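Local coordinates for protein N5-carboxyaminoimidazole ribonucleotide synthetase (Bacillus anthracis, PDB 3QFF) that probably catalyses the ATP-dependent carboxylation of 5-aminoimidazole ribonucleotide with bicarbonate to give N5-carboxyaminoimidazole ribonucleotide, a step of purine biosynthesis, at residues Y130-N135 with A182-L187; S150-T155 with K178-A183. All coordinates share one frame; numbering follows the deposited sequence.

Interaction 1. Residues Y130-N135 with A182-L187; sequences YRLVQN and AAECIL
E184 meets Q134 just beyond the paired part of two antiparallel strands. The two side chains run side by side in the same direction, and Q134 NE2 gives a hydrogen bond of 2.8 Å to E184 OE1, nearly along the C-O axis of that oxygen. Amide and carboxylate planes are only 24° apart. The other carboxylate oxygen, OE2, is bonded to T155 OG1, so both oxygens are held and the group's rotation is fixed. At C185 the regular pairing begins: its N reaches V133 O at 2.9 Å and its O takes V133 N at 2.8 Å. C185 and V133 thus form a hydrogen-bonded pair. I186 comes next, in a non-hydrogen-bonded pair with L132. With CG1 anti to the backbone N (chi1 -170°), its extended arm crosses toward Y130, where CD1 lies 3.5 Å from ring atom CD2. L187 closes the register with R131, its N to R131 O and its O to R131 N, both 2.9 Å. The same L187 O also receives a CA-H contact from Y130. Strand 130-133 is an edge of the four-stranded antiparallel sheet in the ATP-grasp region; V133, C185 and L187 face helices 136-146 and 173-182, whereas L132 and I186 face helix 113-122.

Interaction 2. Residues S150-T155 with K178-A183; sequences SVLKTT and KLANAA. With ADP (adenosine-5'-diphosphate), chain C.
L179, on helix 173-182, lies against L152 and T154 of strand 150-154, and its side chain can be followed outward atom by atom. CB, directed at the strand, comes 4.2 Å from L152 CD2. A chi1 of -174° turns CG away from the backbone N and onward to the strand, and the two methyls beyond it go to different residues. CD2 reaches L152, lying 3.6 Å from its backbone O and 4.0 Å from its CD2; the two leucine side chains run antiparallel alongside each other. CD1 goes instead to T154, 3.9 Å from its CG2, and T154 lies crosswise to it. This is a helix laid on a sheet within the ATP-grasp domain, the short segments running 24° apart with axes 9.1 Å from each other, and the side chains meet through carbon atoms alone. L152 CD2 also touches A180 CB, and L139 of helix 136-146 packs against both residues. T154 CG2 has a second neighbour in A183 CB at 3.8 Å, while T154 OG1 is bonded to T156 O. On the strand's other face K153 points away from the helix, its chain extended beyond CG, and NZ binds ADP twice, to N7 at 3.0 Å and to the alpha-phosphate oxygen O2A at 2.8 Å; E188 OE1 gives the same ammonium a salt bridge.

Interactions 1 and 2 lie with their centres about 6 Å apart and share A182 and A183, in the segment that leads from helix 173-182 into strand 185-189. That strand is paired with 130-133 on one side and with 150-154 on the other, the second pairing including I186 N to K153 O at 2.8 Å. Packing also ties them, I186 O lying 3.5 Å from L152 CD1. The nucleotide is on the side of the sheet away from helix 173-182: K153 of interaction 2 holds ADP directly, whereas the I186 side chain of interaction 1 is about 8 Å from it. E188, further along the same strand as I186, also binds ADP, through OE2.

Interaction 1. Residues Y130-N135 with A182-L187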
ATOM      1  N   TYR A 130      14.425 -14.230  36.265  1.00 29.62           N
ATOM      2  CA  TYR A 130      13.034 -14.646  36.404  1.00 29.76           C
ATOM      3  C   TYR A 130      12.937 -15.998  37.096  1.00 29.97           C
ATOM      4  O   TYR A 130      13.893 -16.781  37.076  1.00 29.63           O
ATOM      5  CB  TYR A 130      12.352 -14.699  35.024  1.00 29.46           C
ATOM      6  CG  TYR A 130      12.949 -15.745  34.088  1.00 29.06           C
ATOM      7  CD1 TYR A 130      14.144 -15.507  33.413  1.00 29.59           C
ATOM      8  CD2 TYR A 130      12.323 -16.985  33.897  1.00 29.48           C
ATOM      9  CE1 TYR A 130      14.704 -16.470  32.560  1.00 29.06           C
ATOM     10  CE2 TYR A 130      12.878 -17.949  33.051  1.00 27.74           C
ATOM     11  CZ  TYR A 130      14.064 -17.686  32.391  1.00 28.56           C
ATOM     12  OH  TYR A 130      14.620 -18.643  31.562  1.00 29.69           O
ATOM     13  N   ARG A 131      11.776 -16.250  37.709  1.00 30.32           N
ATOM     14  CA  ARG A 131      11.468 -17.528  38.355  1.00 30.17           C
ATOM     15  C   ARG A 131      10.052 -17.974  38.032  1.00 29.27           C
ATOM     16  O   ARG A 131       9.105 -17.173  38.073  1.00 28.97           O
ATOM     17  CB  ARG A 131      11.590 -17.430  39.885  1.00 30.58           C
ATOM     18  CG  ARG A 131      12.966 -17.089  40.424  1.00 32.77           C
ATOM     19  CD  ARG A 131      13.993 -18.188  40.193  1.00 35.20           C
ATOM     20  NE  ARG A 131      15.269 -17.835  40.815  1.00 37.94           N
ATOM     21  CZ  ARG A 131      16.285 -17.234  40.201  1.00 37.51           C
ATOM     22  NH1 ARG A 131      16.213 -16.909  38.912  1.00 35.96           N
ATOM     23  NH2 ARG A 131      17.385 -16.965  40.890  1.00 37.68           N
ATOM     24  N   LEU A 132       9.903 -19.264  37.742  1.00 28.28           N
ATOM     25  CA  LEU A 132       8.580 -19.850  37.540  1.00 28.01           C
ATOM     26  C   LEU A 132       7.835 -19.891  38.874  1.00 27.83           C
ATOM     27  O   LEU A 132       8.421 -20.259  39.894  1.00 27.37           O
ATOM     28  CB  LEU A 132       8.708 -21.266  36.970  1.00 27.87           C
ATOM     29  CG  LEU A 132       7.414 -22.000  36.649  1.00 28.69           C
ATOM     30  CD1 LEU A 132       6.707 -21.342  35.452  1.00 27.96           C
ATOM     31  CD2 LEU A 132       7.687 -23.501  36.413  1.00 27.65           C
ATOM     32  N   VAL A 133       6.556 -19.509  38.860  1.00 27.30           N
ATOM     33  CA  VAL A 133       5.721 -19.549  40.062  1.00 27.58           C
ATOM     34  C   VAL A 133       4.453 -20.363  39.796  1.00 27.81           C
ATOM     35  O   VAL A 133       3.547 -19.934  39.058  1.00 27.79           O
ATOM     36  CB  VAL A 133       5.380 -18.123  40.596  1.00 27.83           C
ATOM     37  CG1 VAL A 133       4.360 -18.184  41.751  1.00 28.00           C
ATOM     38  CG2 VAL A 133       6.652 -17.411  41.050  1.00 27.85           C
ATOM     39  N   GLN A 134       4.417 -21.555  40.379  1.00 27.99           N
ATOM     40  CA  GLN A 134       3.289 -22.467  40.197  1.00 28.83           C
ATOM     41  C   GLN A 134       2.458 -22.615  41.484  1.00 29.80           C
ATOM     42  O   GLN A 134       1.346 -23.130  41.455  1.00 30.30           O
ATOM     43  CB  GLN A 134       3.779 -23.838  39.690  1.00 28.38           C
ATOM     44  CG  GLN A 134       4.330 -23.806  38.262  1.00 26.95           C
ATOM     45  CD  GLN A 134       4.709 -25.193  37.718  1.00 27.86           C
ATOM     46  OE1 GLN A 134       5.347 -25.988  38.404  1.00 26.35           O
ATOM     47  NE2 GLN A 134       4.323 -25.469  36.467  1.00 27.08           N
ATOM     48  N   ASN A 135       3.012 -22.180  42.606  1.00 31.37           N
ATOM     49  CA  ASN A 135       2.271 -22.145  43.871  1.00 32.85           C
ATOM     50  C   ASN A 135       2.772 -21.054  44.801  1.00 33.79           C
ATOM     51  O   ASN A 135       3.718 -20.331  44.466  1.00 33.59           O
ATOM     52  CB  ASN A 135       2.283 -23.509  44.574  1.00 32.68           C
ATOM     53  CG  ASN A 135       3.676 -24.023  44.852  1.00 33.44           C
ATOM     54  OD1 ASN A 135       4.621 -23.254  45.059  1.00 33.96           O
ATOM     55  ND2 ASN A 135       3.807 -25.345  44.895  1.00 33.97           N
ATOM     56  N   ALA A 182      -4.800 -17.969  40.990  1.00 41.87           N
ATOM     57  CA  ALA A 182      -5.660 -18.169  39.819  1.00 41.30           C
ATOM     58  C   ALA A 182      -4.933 -18.733  38.596  1.00 40.88           C
ATOM     59  O   ALA A 182      -5.563 -19.349  37.728  1.00 41.41           O
ATOM     60  CB  ALA A 182      -6.356 -16.864  39.449  1.00 41.39           C
ATOM     61  N   ALA A 183      -3.623 -18.510  38.513  1.00 39.75           N
ATOM     62  CA  ALA A 183      -2.863 -18.892  37.321  1.00 38.86           C
ATOM     63  C   ALA A 183      -1.392 -19.171  37.584  1.00 37.86           C
ATOM     64  O   ALA A 183      -0.813 -18.693  38.566  1.00 38.25           O
ATOM     65  CB  ALA A 183      -3.001 -17.816  36.243  1.00 39.00           C
ATOM     66  N   GLU A 184      -0.804 -19.961  36.692  1.00 36.84           N
ATOM     67  CA  GLU A 184       0.635 -20.141  36.631  1.00 35.97           C
ATOM     68  C   GLU A 184       1.270 -18.826  36.200  1.00 35.31           C
ATOM     69  O   GLU A 184       0.817 -18.189  35.237  1.00 35.00           O
ATOM     70  CB  GLU A 184       0.999 -21.235  35.631  1.00 35.77           C
ATOM     71  CG  GLU A 184       2.505 -21.470  35.515  1.00 36.01           C
ATOM     72  CD  GLU A 184       2.871 -22.435  34.403  1.00 37.58           C
ATOM     73  OE1 GLU A 184       3.231 -23.592  34.720  1.00 35.59           O
ATOM     74  OE2 GLU A 184       2.798 -22.032  33.215  1.00 37.48           O
ATOM     75  N   CYS A 185       2.322 -18.449  36.911  1.00 35.15           N
ATOM     76  CA  CYS A 185       2.989 -17.173  36.735  1.00 34.92           C
ATOM     77  C   CYS A 185       4.508 -17.262  36.597  1.00 34.37           C
ATOM     78  O   CYS A 185       5.133 -18.318  36.771  1.00 33.73           O
ATOM     79  CB  CYS A 185       2.639 -16.253  37.909  1.00 35.39           C
ATOM     80  SG  CYS A 185       0.900 -15.761  37.942  1.00 37.76           S
ATOM     81  N   ILE A 186       5.085 -16.116  36.268  1.00 33.84           N
ATOM     82  CA  ILE A 186       6.505 -15.910  36.306  1.00 33.91           C
ATOM     83  C   ILE A 186       6.730 -14.626  37.110  1.00 33.70           C
ATOM     84  O   ILE A 186       5.957 -13.681  36.993  1.00 33.52           O
ATOM     85  CB  ILE A 186       7.075 -15.802  34.850  1.00 34.05           C
ATOM     86  CG1 ILE A 186       8.592 -15.835  34.834  1.00 35.22           C
ATOM     87  CG2 ILE A 186       6.550 -14.556  34.103  1.00 33.87           C
ATOM     88  CD1 ILE A 186       9.151 -15.668  33.414  1.00 37.73           C
ATOM     89  N   LEU A 187       7.763 -14.609  37.940  1.00 33.73           N
ATOM     90  CA  LEU A 187       8.192 -13.374  38.581  1.00 34.29           C
ATOM     91  C   LEU A 187       9.510 -12.926  37.967  1.00 34.94           C
ATOM     92  O   LEU A 187      10.453 -13.712  37.887  1.00 34.58           O
ATOM     93  CB  LEU A 187       8.356 -13.548  40.092  1.00 33.93           C
ATOM     94  CG  LEU A 187       8.616 -12.258  40.899  1.00 33.39           C
ATOM     95  CD1 LEU A 187       7.308 -11.587  41.242  1.00 32.22           C
ATOM     96  CD2 LEU A 187       9.399 -12.545  42.174  1.00 32.33           C
TER

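Interaction 2. Residues S150-T155 with K178-A183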
ATOM      1  N   SER A 150       9.716  -6.012  41.632  1.00 46.55           N
ATOM      2  CA  SER A 150       9.519  -7.166  40.755  1.00 45.65           C
ATOM      3  C   SER A 150       8.151  -7.118  40.101  1.00 44.69           C
ATOM      4  O   SER A 150       7.299  -6.309  40.477  1.00 44.56           O
ATOM      5  CB  SER A 150       9.665  -8.474  41.535  1.00 45.90           C
ATOM      6  OG  SER A 150      11.021  -8.729  41.856  1.00 46.95           O
ATOM      7  N   VAL A 151       7.948  -7.988  39.118  1.00 43.39           N
ATOM      8  CA  VAL A 151       6.679  -8.080  38.419  1.00 42.50           C
ATOM      9  C   VAL A 151       6.240  -9.544  38.309  1.00 41.94           C
ATOM     10  O   VAL A 151       6.994 -10.397  37.824  1.00 41.63           O
ATOM     11  CB  VAL A 151       6.760  -7.457  37.008  1.00 42.59           C
ATOM     12  CG1 VAL A 151       5.386  -7.370  36.389  1.00 42.66           C
ATOM     13  CG2 VAL A 151       7.410  -6.070  37.065  1.00 43.33           C
ATOM     14  N   LEU A 152       5.025  -9.822  38.773  1.00 41.01           N
ATOM     15  CA  LEU A 152       4.421 -11.133  38.618  1.00 40.17           C
ATOM     16  C   LEU A 152       3.470 -11.097  37.439  1.00 39.76           C
ATOM     17  O   LEU A 152       2.528 -10.320  37.437  1.00 39.81           O
ATOM     18  CB  LEU A 152       3.664 -11.535  39.885  1.00 39.87           C
ATOM     19  CG  LEU A 152       3.175 -12.984  39.957  1.00 38.89           C
ATOM     20  CD1 LEU A 152       4.354 -13.938  40.068  1.00 37.25           C
ATOM     21  CD2 LEU A 152       2.243 -13.142  41.148  1.00 39.07           C
ATOM     22  N   LYS A 153       3.726 -11.931  36.437  1.00 38.91           N
ATOM     23  CA  LYS A 153       2.859 -12.010  35.262  1.00 39.04           C
ATOM     24  C   LYS A 153       2.401 -13.450  35.068  1.00 38.74           C
ATOM     25  O   LYS A 153       3.132 -14.376  35.412  1.00 38.45           O
ATOM     26  CB  LYS A 153       3.596 -11.544  33.999  1.00 38.62           C
ATOM     27  CG  LYS A 153       4.625 -10.446  34.210  1.00 39.89           C
ATOM     28  CD  LYS A 153       5.145  -9.917  32.871  1.00 40.57           C
ATOM     29  CE  LYS A 153       6.450  -9.163  33.072  1.00 41.08           C
ATOM     30  NZ  LYS A 153       7.249  -9.058  31.814  1.00 39.85           N
ATOM     31  N   THR A 154       1.198 -13.637  34.525  1.00 38.47           N
ATOM     32  CA  THR A 154       0.731 -14.978  34.167  1.00 38.87           C
ATOM     33  C   THR A 154       1.531 -15.479  32.964  1.00 38.91           C
ATOM     34  O   THR A 154       1.898 -14.691  32.096  1.00 38.47           O
ATOM     35  CB  THR A 154      -0.771 -15.013  33.811  1.00 38.86           C
ATOM     36  OG1 THR A 154      -1.017 -14.174  32.675  1.00 39.99           O
ATOM     37  CG2 THR A 154      -1.627 -14.553  34.984  1.00 38.47           C
ATOM     38  N   THR A 155       1.802 -16.780  32.915  1.00 39.08           N
ATOM     39  CA  THR A 155       2.601 -17.350  31.825  1.00 39.68           C
ATOM     40  C   THR A 155       1.845 -17.393  30.497  1.00 41.28           C
ATOM     41  O   THR A 155       2.456 -17.343  29.435  1.00 40.44           O
ATOM     42  CB  THR A 155       3.122 -18.770  32.152  1.00 39.36           C
ATOM     43  OG1 THR A 155       2.030 -19.603  32.556  1.00 37.10           O
ATOM     44  CG2 THR A 155       4.175 -18.731  33.256  1.00 39.02           C
ATOM     45  N   LYS A 178      -2.950 -13.602  45.313  1.00 47.00           N
ATOM     46  CA  LYS A 178      -4.245 -13.731  44.654  1.00 46.91           C
ATOM     47  C   LYS A 178      -4.049 -14.155  43.198  1.00 46.13           C
ATOM     48  O   LYS A 178      -4.743 -15.039  42.702  1.00 46.07           O
ATOM     49  CB  LYS A 178      -5.008 -12.401  44.727  1.00 47.14           C
ATOM     50  CG  LYS A 178      -6.444 -12.450  44.214  1.00 48.98           C
ATOM     51  CD  LYS A 178      -7.448 -12.576  45.363  1.00 50.76           C
ATOM     52  CE  LYS A 178      -8.875 -12.554  44.841  1.00 50.74           C
ATOM     53  NZ  LYS A 178      -9.853 -12.250  45.930  1.00 52.19           N
ATOM     54  N   LEU A 179      -3.089 -13.521  42.528  1.00 45.27           N
ATOM     55  CA  LEU A 179      -2.781 -13.833  41.135  1.00 44.18           C
ATOM     56  C   LEU A 179      -2.169 -15.223  40.986  1.00 43.27           C
ATOM     57  O   LEU A 179      -2.601 -15.997  40.137  1.00 42.83           O
ATOM     58  CB  LEU A 179      -1.863 -12.763  40.524  1.00 43.98           C
ATOM     59  CG  LEU A 179      -1.549 -12.870  39.030  1.00 43.92           C
ATOM     60  CD1 LEU A 179      -2.820 -12.749  38.181  1.00 43.64           C
ATOM     61  CD2 LEU A 179      -0.519 -11.814  38.632  1.00 43.45           C
ATOM     62  N   ALA A 180      -1.171 -15.529  41.814  1.00 42.70           N
ATOM     63  CA  ALA A 180      -0.545 -16.854  41.813  1.00 42.65           C
ATOM     64  C   ALA A 180      -1.553 -17.966  42.150  1.00 42.58           C
ATOM     65  O   ALA A 180      -1.325 -19.138  41.852  1.00 42.48           O
ATOM     66  CB  ALA A 180       0.636 -16.883  42.765  1.00 42.58           C
ATOM     67  N   ASN A 181      -2.678 -17.583  42.753  1.00 42.59           N
ATOM     68  CA  ASN A 181      -3.730 -18.535  43.102  1.00 42.42           C
ATOM     69  C   ASN A 181      -4.620 -18.908  41.916  1.00 42.28           C
ATOM     70  O   ASN A 181      -5.133 -20.027  41.846  1.00 42.37           O
ATOM     71  CB  ASN A 181      -4.579 -17.985  44.248  1.00 42.59           C
ATOM     72  CG  ASN A 181      -5.433 -19.043  44.893  1.00 43.32           C
ATOM     73  OD1 ASN A 181      -6.631 -19.128  44.630  1.00 44.79           O
ATOM     74  ND2 ASN A 181      -4.818 -19.874  45.725  1.00 44.04           N
ATOM     75  N   ALA A 182      -4.800 -17.969  40.990  1.00 41.87           N
ATOM     76  CA  ALA A 182      -5.660 -18.169  39.819  1.00 41.30           C
ATOM     77  C   ALA A 182      -4.933 -18.733  38.596  1.00 40.88           C
ATOM     78  O   ALA A 182      -5.563 -19.349  37.728  1.00 41.41           O
ATOM     79  CB  ALA A 182      -6.356 -16.864  39.449  1.00 41.39           C
ATOM     80  N   ALA A 183      -3.623 -18.510  38.513  1.00 39.75           N
ATOM     81  CA  ALA A 183      -2.863 -18.892  37.321  1.00 38.86           C
ATOM     82  C   ALA A 183      -1.392 -19.171  37.584  1.00 37.86           C
ATOM     83  O   ALA A 183      -0.813 -18.693  38.566  1.00 38.25           O
ATOM     84  CB  ALA A 183      -3.001 -17.816  36.243  1.00 39.00           C
TER
HETATM   85  PB  ADP C 400       2.076  -7.596  27.978  1.00 62.88           P
HETATM   86  O1B ADP C 400       0.727  -7.416  28.634  1.00 62.84           O
HETATM   87  O2B ADP C 400       2.282  -8.990  27.424  1.00 62.26           O
HETATM   88  O3B ADP C 400       2.429  -6.481  27.022  1.00 62.65           O
HETATM   89  PA  ADP C 400       4.698  -7.112  29.159  1.00 60.58           P
HETATM   90  O1A ADP C 400       5.060  -6.529  27.809  1.00 61.16           O
HETATM   91  O2A ADP C 400       5.495  -8.263  29.729  1.00 60.28           O
HETATM   92  O3A ADP C 400       3.122  -7.495  29.216  1.00 61.78           O
HETATM   93  O5' ADP C 400       4.799  -5.929  30.243  1.00 59.78           O
HETATM   94  C5' ADP C 400       3.911  -4.815  30.166  1.00 59.37           C
HETATM   95  C4' ADP C 400       4.646  -3.555  30.596  1.00 58.68           C
HETATM   96  O4' ADP C 400       5.133  -3.724  31.929  1.00 57.97           O
HETATM   97  C3' ADP C 400       5.858  -3.276  29.721  1.00 58.29           C
HETATM   98  O3' ADP C 400       5.542  -2.341  28.685  1.00 59.10           O
HETATM   99  C2' ADP C 400       6.896  -2.732  30.682  1.00 58.33           C
HETATM  100  O2' ADP C 400       6.855  -1.302  30.684  1.00 57.59           O
HETATM  101  C1' ADP C 400       6.473  -3.236  32.053  1.00 57.50           C
HETATM  102  N9  ADP C 400       7.379  -4.332  32.498  1.00 56.66           N
HETATM  103  C8  ADP C 400       7.191  -5.652  32.283  1.00 56.00           C
HETATM  104  N7  ADP C 400       8.198  -6.387  32.818  1.00 55.36           N
HETATM  105  C5  ADP C 400       9.059  -5.533  33.395  1.00 54.99           C
HETATM  106  C6  ADP C 400      10.339  -5.646  34.141  1.00 54.68           C
HETATM  107  N6  ADP C 400      10.910  -6.854  34.381  1.00 52.96           N
HETATM  108  N1  ADP C 400      10.916  -4.496  34.571  1.00 54.85           N
HETATM  109  C2  ADP C 400      10.367  -3.288  34.341  1.00 54.93           C
HETATM  110  N3  ADP C 400       9.212  -3.117  33.674  1.00 55.17           N
HETATM  111  C4  ADP C 400       8.518  -4.179  33.186  1.00 55.74           C